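Local coordinates for protein CTP:phosphocholine Cytidylyltransferase (Streptococcus pneumoniae, PDB 1JYK) that probably catalyses the transfer of a cytidylyl group from CTP to phosphocholine, forming CDP-choline and pyrophosphate, at residues S146-C152 with K174-S180; N154-L158 with D168-D172. All coordinates share one frame; numbering follows the deposited sequence.

Contact 1: residues S146-C152 with K174-S180; sequences SVYREDC and KAGRILS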
ATOM      1  N   SER A 146       7.213   6.088  -6.493  1.00 13.51           N
ATOM      2  CA  SER A 146       6.239   6.607  -7.447  1.00 13.32           C
ATOM      3  C   SER A 146       6.463   6.415  -8.947  1.00 13.76           C
ATOM      4  O   SER A 146       7.553   6.665  -9.461  1.00 15.62           O
ATOM      5  CB  SER A 146       6.067   8.105  -7.184  1.00 12.63           C
ATOM      6  OG  SER A 146       5.168   8.686  -8.109  1.00 13.39           O
ATOM      7  N   VAL A 147       5.413   5.987  -9.643  1.00 14.37           N
ATOM      8  CA  VAL A 147       5.474   5.819 -11.087  1.00 16.09           C
ATOM      9  C   VAL A 147       4.714   7.004 -11.690  1.00 17.26           C
ATOM     10  O   VAL A 147       3.818   7.569 -11.050  1.00 16.25           O
ATOM     11  CB  VAL A 147       4.786   4.506 -11.571  1.00 15.85           C
ATOM     12  CG1 VAL A 147       5.608   3.287 -11.154  1.00 14.89           C
ATOM     13  CG2 VAL A 147       3.370   4.422 -11.020  1.00 16.62           C
ATOM     14  N   TYR A 148       5.075   7.384 -12.911  1.00 17.94           N
ATOM     15  CA  TYR A 148       4.397   8.479 -13.593  1.00 19.28           C
ATOM     16  C   TYR A 148       3.195   7.913 -14.353  1.00 20.48           C
ATOM     17  O   TYR A 148       3.291   6.859 -14.988  1.00 20.90           O
ATOM     18  CB  TYR A 148       5.358   9.170 -14.571  1.00 20.54           C
ATOM     19  CG  TYR A 148       4.700  10.196 -15.474  1.00 21.43           C
ATOM     20  CD1 TYR A 148       4.549  11.524 -15.064  1.00 23.20           C
ATOM     21  CD2 TYR A 148       4.230   9.840 -16.738  1.00 22.53           C
ATOM     22  CE1 TYR A 148       3.943  12.472 -15.899  1.00 25.51           C
ATOM     23  CE2 TYR A 148       3.628  10.775 -17.575  1.00 22.88           C
ATOM     24  CZ  TYR A 148       3.487  12.087 -17.152  1.00 24.21           C
ATOM     25  OH  TYR A 148       2.891  13.011 -17.978  1.00 25.56           O
ATOM     26  N   ARG A 149       2.062   8.607 -14.284  1.00 20.32           N
ATOM     27  CA  ARG A 149       0.856   8.164 -14.973  1.00 21.20           C
ATOM     28  C   ARG A 149       0.137   9.327 -15.647  1.00 23.27           C
ATOM     29  O   ARG A 149       0.230  10.473 -15.201  1.00 22.58           O
ATOM     30  CB  ARG A 149      -0.113   7.503 -13.993  1.00 20.33           C
ATOM     31  CG  ARG A 149       0.336   6.159 -13.480  1.00 21.99           C
ATOM     32  CD  ARG A 149       0.557   5.183 -14.614  1.00 24.05           C
ATOM     33  NE  ARG A 149       0.981   3.873 -14.120  1.00 24.17           N
ATOM     34  CZ  ARG A 149       2.195   3.355 -14.300  1.00 26.11           C
ATOM     35  NH1 ARG A 149       3.123   4.042 -14.967  1.00 23.35           N
ATOM     36  NH2 ARG A 149       2.480   2.143 -13.820  1.00 22.84           N
ATOM     37  N   GLU A 150      -0.588   9.013 -16.719  1.00 25.43           N
ATOM     38  CA  GLU A 150      -1.366   9.996 -17.470  1.00 26.85           C
ATOM     39  C   GLU A 150      -2.822   9.530 -17.525  1.00 26.74           C
ATOM     40  O   GLU A 150      -3.123   8.389 -17.171  1.00 27.31           O
ATOM     41  CB  GLU A 150      -0.802  10.143 -18.881  1.00 26.71           C
ATOM     42  CG  GLU A 150       0.594  10.722 -18.900  1.00 29.35           C
ATOM     43  CD  GLU A 150       1.090  11.022 -20.298  1.00 30.27           C
ATOM     44  OE1 GLU A 150       1.969  11.901 -20.438  1.00 30.72           O
ATOM     45  OE2 GLU A 150       0.605  10.381 -21.253  1.00 31.23           O
ATOM     46  N   ASP A 151      -3.722  10.404 -17.961  1.00 28.11           N
ATOM     47  CA  ASP A 151      -5.142  10.059 -18.040  1.00 30.50           C
ATOM     48  C   ASP A 151      -5.569   9.488 -16.701  1.00 29.71           C
ATOM     49  O   ASP A 151      -6.319   8.515 -16.629  1.00 30.59           O
ATOM     50  CB  ASP A 151      -5.390   9.018 -19.135  1.00 35.00           C
ATOM     51  CG  ASP A 151      -4.805   9.426 -20.465  1.00 40.57           C
ATOM     52  OD1 ASP A 151      -5.111  10.548 -20.928  1.00 44.85           O
ATOM     53  OD2 ASP A 151      -4.037   8.627 -21.046  1.00 44.16           O
ATOM     54  N   CYS A 152      -5.083  10.109 -15.637  1.00 28.75           N
ATOM     55  CA  CYS A 152      -5.385   9.668 -14.288  1.00 28.38           C
ATOM     56  C   CYS A 152      -6.817   9.911 -13.873  1.00 29.65           C
ATOM     57  O   CYS A 152      -7.514  10.754 -14.431  1.00 29.41           O
ATOM     58  CB  CYS A 152      -4.463  10.366 -13.294  1.00 25.87           C
ATOM     59  SG  CYS A 152      -2.829   9.685 -13.269  1.00 24.15           S
ATOM     60  N   LYS A 174      -4.389  15.242 -13.939  1.00 23.20           N
ATOM     61  CA  LYS A 174      -4.729  14.063 -14.721  1.00 23.11           C
ATOM     62  C   LYS A 174      -3.448  13.342 -15.113  1.00 21.53           C
ATOM     63  O   LYS A 174      -3.492  12.292 -15.751  1.00 21.48           O
ATOM     64  CB  LYS A 174      -5.492  14.464 -15.980  1.00 26.13           C
ATOM     65  CG  LYS A 174      -6.704  15.333 -15.708  1.00 31.45           C
ATOM     66  CD  LYS A 174      -7.891  14.900 -16.543  1.00 36.81           C
ATOM     67  CE  LYS A 174      -9.193  15.413 -15.950  1.00 40.46           C
ATOM     68  NZ  LYS A 174     -10.369  15.045 -16.794  1.00 44.36           N
ATOM     69  N   ALA A 175      -2.308  13.912 -14.726  1.00 19.80           N
ATOM     70  CA  ALA A 175      -1.011  13.328 -15.045  1.00 18.91           C
ATOM     71  C   ALA A 175       0.044  13.738 -14.032  1.00 18.55           C
ATOM     72  O   ALA A 175      -0.003  14.841 -13.488  1.00 18.44           O
ATOM     73  CB  ALA A 175      -0.572  13.754 -16.445  1.00 17.74           C
ATOM     74  N   GLY A 176       1.000  12.850 -13.787  1.00 17.69           N
ATOM     75  CA  GLY A 176       2.061  13.149 -12.845  1.00 16.62           C
ATOM     76  C   GLY A 176       2.533  11.935 -12.063  1.00 16.87           C
ATOM     77  O   GLY A 176       2.145  10.803 -12.360  1.00 16.63           O
ATOM     78  N   ARG A 177       3.388  12.184 -11.072  1.00 15.42           N
ATOM     79  CA  ARG A 177       3.924  11.144 -10.202  1.00 15.67           C
ATOM     80  C   ARG A 177       2.883  10.899  -9.113  1.00 16.38           C
ATOM     81  O   ARG A 177       2.620  11.756  -8.269  1.00 16.82           O
ATOM     82  CB  ARG A 177       5.244  11.604  -9.587  1.00 14.42           C
ATOM     83  CG  ARG A 177       6.393  11.675 -10.586  1.00 14.97           C
ATOM     84  CD  ARG A 177       6.973  10.297 -10.811  1.00 17.27           C
ATOM     85  NE  ARG A 177       7.938  10.290 -11.899  1.00 18.10           N
ATOM     86  CZ  ARG A 177       8.680   9.240 -12.237  1.00 19.67           C
ATOM     87  NH1 ARG A 177       8.573   8.096 -11.570  1.00 16.20           N
ATOM     88  NH2 ARG A 177       9.538   9.341 -13.243  1.00 19.01           N
ATOM     89  N   ILE A 178       2.288   9.717  -9.138  1.00 16.00           N
ATOM     90  CA  ILE A 178       1.234   9.385  -8.191  1.00 15.42           C
ATOM     91  C   ILE A 178       1.669   8.541  -7.002  1.00 14.76           C
ATOM     92  O   ILE A 178       2.759   7.968  -6.986  1.00 13.92           O
ATOM     93  CB  ILE A 178       0.092   8.622  -8.922  1.00 14.31           C
ATOM     94  CG1 ILE A 178       0.635   7.307  -9.502  1.00 14.48           C
ATOM     95  CG2 ILE A 178      -0.462   9.471 -10.060  1.00 13.16           C
ATOM     96  CD1 ILE A 178      -0.424   6.298  -9.862  1.00 15.35           C
ATOM     97  N   LEU A 179       0.813   8.507  -5.984  1.00 15.37           N
ATOM     98  CA  LEU A 179       1.042   7.653  -4.821  1.00 15.35           C
ATOM     99  C   LEU A 179       0.720   6.322  -5.503  1.00 14.94           C
ATOM    100  O   LEU A 179      -0.401   6.124  -5.987  1.00 14.58           O
ATOM    101  CB  LEU A 179       0.030   7.971  -3.717  1.00 13.91           C
ATOM    102  CG  LEU A 179       0.557   8.966  -2.683  1.00 13.17           C
ATOM    103  CD1 LEU A 179       0.867  10.278  -3.383  1.00 14.26           C
ATOM    104  CD2 LEU A 179      -0.467   9.173  -1.577  1.00 13.29           C
ATOM    105  N   SER A 180       1.701   5.431  -5.562  1.00 15.42           N
ATOM    106  CA  SER A 180       1.539   4.177  -6.288  1.00 15.02           C
ATOM    107  C   SER A 180       1.267   2.877  -5.540  1.00 15.93           C
ATOM    108  O   SER A 180       1.144   1.828  -6.171  1.00 15.99           O
ATOM    109  CB  SER A 180       2.760   3.983  -7.190  1.00 16.24           C
ATOM    110  OG  SER A 180       3.101   5.203  -7.828  1.00 16.35           O
TER

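Contact 2: residues N154-L158 with D168-D172; sequences NEWFL and DIIVD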
ATOM      1  N   ASN A 154      -8.869  10.018 -10.057  1.00 33.73           N
ATOM      2  CA  ASN A 154      -8.887   9.867  -8.611  1.00 34.22           C
ATOM      3  C   ASN A 154      -7.551   9.517  -7.959  1.00 31.40           C
ATOM      4  O   ASN A 154      -7.528   9.006  -6.843  1.00 32.73           O
ATOM      5  CB  ASN A 154      -9.922   8.814  -8.220  1.00 38.41           C
ATOM      6  CG  ASN A 154     -11.330   9.229  -8.588  1.00 43.54           C
ATOM      7  OD1 ASN A 154     -12.145   8.402  -9.007  1.00 47.27           O
ATOM      8  ND2 ASN A 154     -11.627  10.519  -8.436  1.00 44.00           N
ATOM      9  N   GLU A 155      -6.442   9.779  -8.638  1.00 27.33           N
ATOM     10  CA  GLU A 155      -5.138   9.491  -8.053  1.00 23.35           C
ATOM     11  C   GLU A 155      -4.689  10.705  -7.260  1.00 20.89           C
ATOM     12  O   GLU A 155      -5.270  11.781  -7.393  1.00 20.69           O
ATOM     13  CB  GLU A 155      -4.102   9.214  -9.143  1.00 25.60           C
ATOM     14  CG  GLU A 155      -4.582   8.293 -10.233  1.00 27.63           C
ATOM     15  CD  GLU A 155      -4.551   6.853  -9.803  1.00 31.04           C
ATOM     16  OE1 GLU A 155      -5.133   6.006 -10.517  1.00 32.67           O
ATOM     17  OE2 GLU A 155      -3.946   6.566  -8.747  1.00 32.37           O
ATOM     18  N   TRP A 156      -3.668  10.529  -6.431  1.00 17.94           N
ATOM     19  CA  TRP A 156      -3.110  11.635  -5.660  1.00 17.13           C
ATOM     20  C   TRP A 156      -1.693  11.811  -6.191  1.00 16.92           C
ATOM     21  O   TRP A 156      -1.019  10.832  -6.510  1.00 16.31           O
ATOM     22  CB  TRP A 156      -3.079  11.322  -4.165  1.00 17.04           C
ATOM     23  CG  TRP A 156      -4.419  11.424  -3.487  1.00 17.76           C
ATOM     24  CD1 TRP A 156      -5.645  11.567  -4.088  1.00 17.97           C
ATOM     25  CD2 TRP A 156      -4.676  11.351  -2.077  1.00 17.09           C
ATOM     26  NE1 TRP A 156      -6.642  11.577  -3.142  1.00 17.44           N
ATOM     27  CE2 TRP A 156      -6.073  11.449  -1.898  1.00 18.28           C
ATOM     28  CE3 TRP A 156      -3.854  11.206  -0.951  1.00 18.03           C
ATOM     29  CZ2 TRP A 156      -6.673  11.406  -0.629  1.00 18.86           C
ATOM     30  CZ3 TRP A 156      -4.453  11.168   0.312  1.00 18.82           C
ATOM     31  CH2 TRP A 156      -5.849  11.268   0.459  1.00 18.44           C
ATOM     32  N   PHE A 157      -1.241  13.053  -6.286  1.00 16.46           N
ATOM     33  CA  PHE A 157       0.080  13.325  -6.833  1.00 15.75           C
ATOM     34  C   PHE A 157       1.079  13.924  -5.863  1.00 15.54           C
ATOM     35  O   PHE A 157       0.712  14.592  -4.892  1.00 15.72           O
ATOM     36  CB  PHE A 157      -0.059  14.228  -8.055  1.00 14.59           C
ATOM     37  CG  PHE A 157      -1.036  13.717  -9.064  1.00 14.41           C
ATOM     38  CD1 PHE A 157      -0.596  13.005 -10.179  1.00 14.53           C
ATOM     39  CD2 PHE A 157      -2.398  13.913  -8.888  1.00 13.21           C
ATOM     40  CE1 PHE A 157      -1.505  12.492 -11.108  1.00 14.96           C
ATOM     41  CE2 PHE A 157      -3.316  13.407  -9.805  1.00 14.98           C
ATOM     42  CZ  PHE A 157      -2.866  12.691 -10.922  1.00 15.16           C
ATOM     43  N   LEU A 158       2.353  13.685  -6.157  1.00 15.01           N
ATOM     44  CA  LEU A 158       3.454  14.163  -5.336  1.00 14.46           C
ATOM     45  C   LEU A 158       4.071  15.450  -5.881  1.00 15.36           C
ATOM     46  O   LEU A 158       4.474  15.510  -7.042  1.00 14.80           O
ATOM     47  CB  LEU A 158       4.532  13.074  -5.251  1.00 14.58           C
ATOM     48  CG  LEU A 158       4.095  11.761  -4.587  1.00 13.98           C
ATOM     49  CD1 LEU A 158       4.977  10.616  -5.069  1.00 13.03           C
ATOM     50  CD2 LEU A 158       4.185  11.905  -3.069  1.00 13.40           C
ATOM     51  N   ASP A 168       4.055  18.723  -1.019  1.00 18.74           N
ATOM     52  CA  ASP A 168       2.611  18.633  -0.917  1.00 18.78           C
ATOM     53  C   ASP A 168       2.131  17.395  -1.663  1.00 18.22           C
ATOM     54  O   ASP A 168       2.878  16.795  -2.443  1.00 18.68           O
ATOM     55  CB  ASP A 168       1.981  19.878  -1.547  1.00 19.74           C
ATOM     56  CG  ASP A 168       0.608  20.187  -0.986  1.00 21.49           C
ATOM     57  OD1 ASP A 168       0.098  19.402  -0.157  1.00 21.65           O
ATOM     58  OD2 ASP A 168       0.038  21.227  -1.379  1.00 21.72           O
ATOM     59  N   ILE A 169       0.889  17.006  -1.402  1.00 16.92           N
ATOM     60  CA  ILE A 169       0.271  15.883  -2.087  1.00 16.35           C
ATOM     61  C   ILE A 169      -1.057  16.460  -2.539  1.00 17.31           C
ATOM     62  O   ILE A 169      -1.833  16.961  -1.727  1.00 19.64           O
ATOM     63  CB  ILE A 169       0.049  14.675  -1.153  1.00 15.23           C
ATOM     64  CG1 ILE A 169       1.397  14.011  -0.844  1.00 14.24           C
ATOM     65  CG2 ILE A 169      -0.895  13.674  -1.815  1.00 13.89           C
ATOM     66  CD1 ILE A 169       1.394  13.140   0.397  1.00 14.75           C
ATOM     67  N   ILE A 170      -1.320  16.400  -3.834  1.00 17.04           N
ATOM     68  CA  ILE A 170      -2.534  16.986  -4.365  1.00 17.70           C
ATOM     69  C   ILE A 170      -3.371  16.013  -5.173  1.00 19.09           C
ATOM     70  O   ILE A 170      -2.914  14.917  -5.518  1.00 18.00           O
ATOM     71  CB  ILE A 170      -2.183  18.191  -5.256  1.00 18.11           C
ATOM     72  CG1 ILE A 170      -1.334  17.730  -6.440  1.00 17.48           C
ATOM     73  CG2 ILE A 170      -1.405  19.214  -4.455  1.00 17.53           C
ATOM     74  CD1 ILE A 170      -1.146  18.777  -7.493  1.00 20.13           C
ATOM     75  N   VAL A 171      -4.598  16.425  -5.481  1.00 19.45           N
ATOM     76  CA  VAL A 171      -5.507  15.599  -6.259  1.00 20.96           C
ATOM     77  C   VAL A 171      -5.848  16.244  -7.604  1.00 21.67           C
ATOM     78  O   VAL A 171      -6.357  15.577  -8.505  1.00 21.44           O
ATOM     79  CB  VAL A 171      -6.823  15.345  -5.492  1.00 20.93           C
ATOM     80  CG1 VAL A 171      -6.530  15.084  -4.022  1.00 21.01           C
ATOM     81  CG2 VAL A 171      -7.752  16.534  -5.648  1.00 20.36           C
ATOM     82  N   ASP A 172      -5.548  17.533  -7.741  1.00 22.34           N
ATOM     83  CA  ASP A 172      -5.862  18.272  -8.961  1.00 23.82           C
ATOM     84  C   ASP A 172      -4.939  18.076 -10.170  1.00 24.32           C
ATOM     85  O   ASP A 172      -4.184  18.984 -10.546  1.00 24.24           O
ATOM     86  CB  ASP A 172      -5.956  19.771  -8.648  1.00 25.98           C
ATOM     87  CG  ASP A 172      -6.697  20.551  -9.729  1.00 27.59           C
ATOM     88  OD1 ASP A 172      -7.250  19.930 -10.661  1.00 27.15           O
ATOM     89  OD2 ASP A 172      -6.725  21.798  -9.641  1.00 28.96           O
TER
HETATM   90  O   HOH W   1      -7.181  13.115  -8.716  1.00 23.21           O

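Contact 1: residues S146-C152 with K174-S180
The carbonyl oxygen of Ile-178 is gripped by two serine hydroxyls: Ser-146 OG, arriving from the other strand, donates to Ile-178 O over 2.8 Å, and Ser-180 OG donates from the opposite face of the carbonyl plane. Around this point two antiparallel strands pair at the edge of the mixed sheet of a nucleotidyltransferase-type alpha/beta fold. Ser-180 OG has a second role, accepting from Val-147 N at 3.0 Å in a nearly straight bond (167°), and thereby stands in for a backbone acceptor where the regular ladder gives out. Further along, Arg-149 and Gly-176 form a hydrogen-bonded pair, Arg-149 N and Gly-176 O lying 2.9 Å apart. Gly-176 adopts backbone angles at which a CB would be jammed against the preceding carbonyl oxygen. On the other side of the sheet, the Tyr-148 ring lies obliquely against the same peptide, CD1 coming to 3.6 Å from Gly-176 C. Beyond the ladder, Cys-152 N donates to Lys-174 O at 2.7 Å and closes the far end.

On the face shared by Tyr-148 and Arg-177, the arginine chain bends at chi2 (-81°) and brings NH1 to Ser-146 O, which lies in the guanidinium plane; Leu-229 O takes a further bond from the same nitrogen. The other face carries Arg-149, whose guanidinium is held by Glu-236 through a salt bridge, by Gly-231 O and by its neighbour's carbonyl, Tyr-148 O. Val-147 CG2 sits over the centre of that guanidinium, while lower on the arginine chain CG packs against Ile-178 CD1 at 3.7 Å.

Contact 2: residues N154-L158 with D168-D172
Phe-157 and Ile-170 satisfy each other's backbone in both directions, forming the hydrogen-bonded pair of a two-stranded antiparallel beta hairpin. Phe-157 N donates to Ile-170 O over a short 2.6 Å, with an almost straight N-H...O angle of 172°, and Ile-170 N returns a bond to Phe-157 O at 2.9 Å. Each of these acceptors also receives a CA-H contact: Trp-156 CA lies 3.3 Å from Ile-170 O, and Ile-169 CA approaches Phe-157 O at 3.1 Å.

Beyond Trp-156 and Val-171 the two chains separate, and at this end a water links their carbonyls. It donates to Glu-155 O and to Val-171 O, so two carbonyls that could not bond to each other are bridged and both satisfied. The ring of Phe-157 turns its edge to two carbonyls of the partner strand, Ile-170 O and Val-171 O both lying near its plane. On strand 166-170, Asp-168 OD1 accepts from Ile-169 N, the hydrogen bond reaching it from above the carboxylate plane.

Apolar groups pack beside these polar links. Trp-156 and Val-171 run side by side, and Val-171 CG1 makes a CH-pi contact over the five-membered ring, 3.9 Å from its centroid and 29° off the normal. Having CG2 anti to the backbone N (CG1 at chi1 -73°), Ile-169 directs that methyl to the benzene half of the indole, at 3.9 Å from Trp-156 CE3. Helix 213-216 adds Lys-216 to both Trp-156 and Val-171. Next along, Leu-158 lies alongside Ile-169, its CD2 4.1 Å from Ile-169 CG1.

Overall arrangement
Followed from the N terminus, the chain leaves strand 142-149 at the first half of contact 1, turns, and enters residues 154-158, the first half of contact 2. The hairpin of strands 157-160 and 166-170 then brings it back through residues 168-172, closing the inner, shorter loop, before residues 174-180 close the outer one. Contact 2 is thus enclosed by contact 1 without crossing it, and their centres lie about 9 Å apart. Probable backbone hydrogen bonds from Leu-158 N to Arg-177 O and from Leu-179 N to Trp-156 O join them, with Ile-178 packed on Phe-157. These links tie the hairpin, held by contact 2, to strand 176-177 of the mixed sheet, held by contact 1.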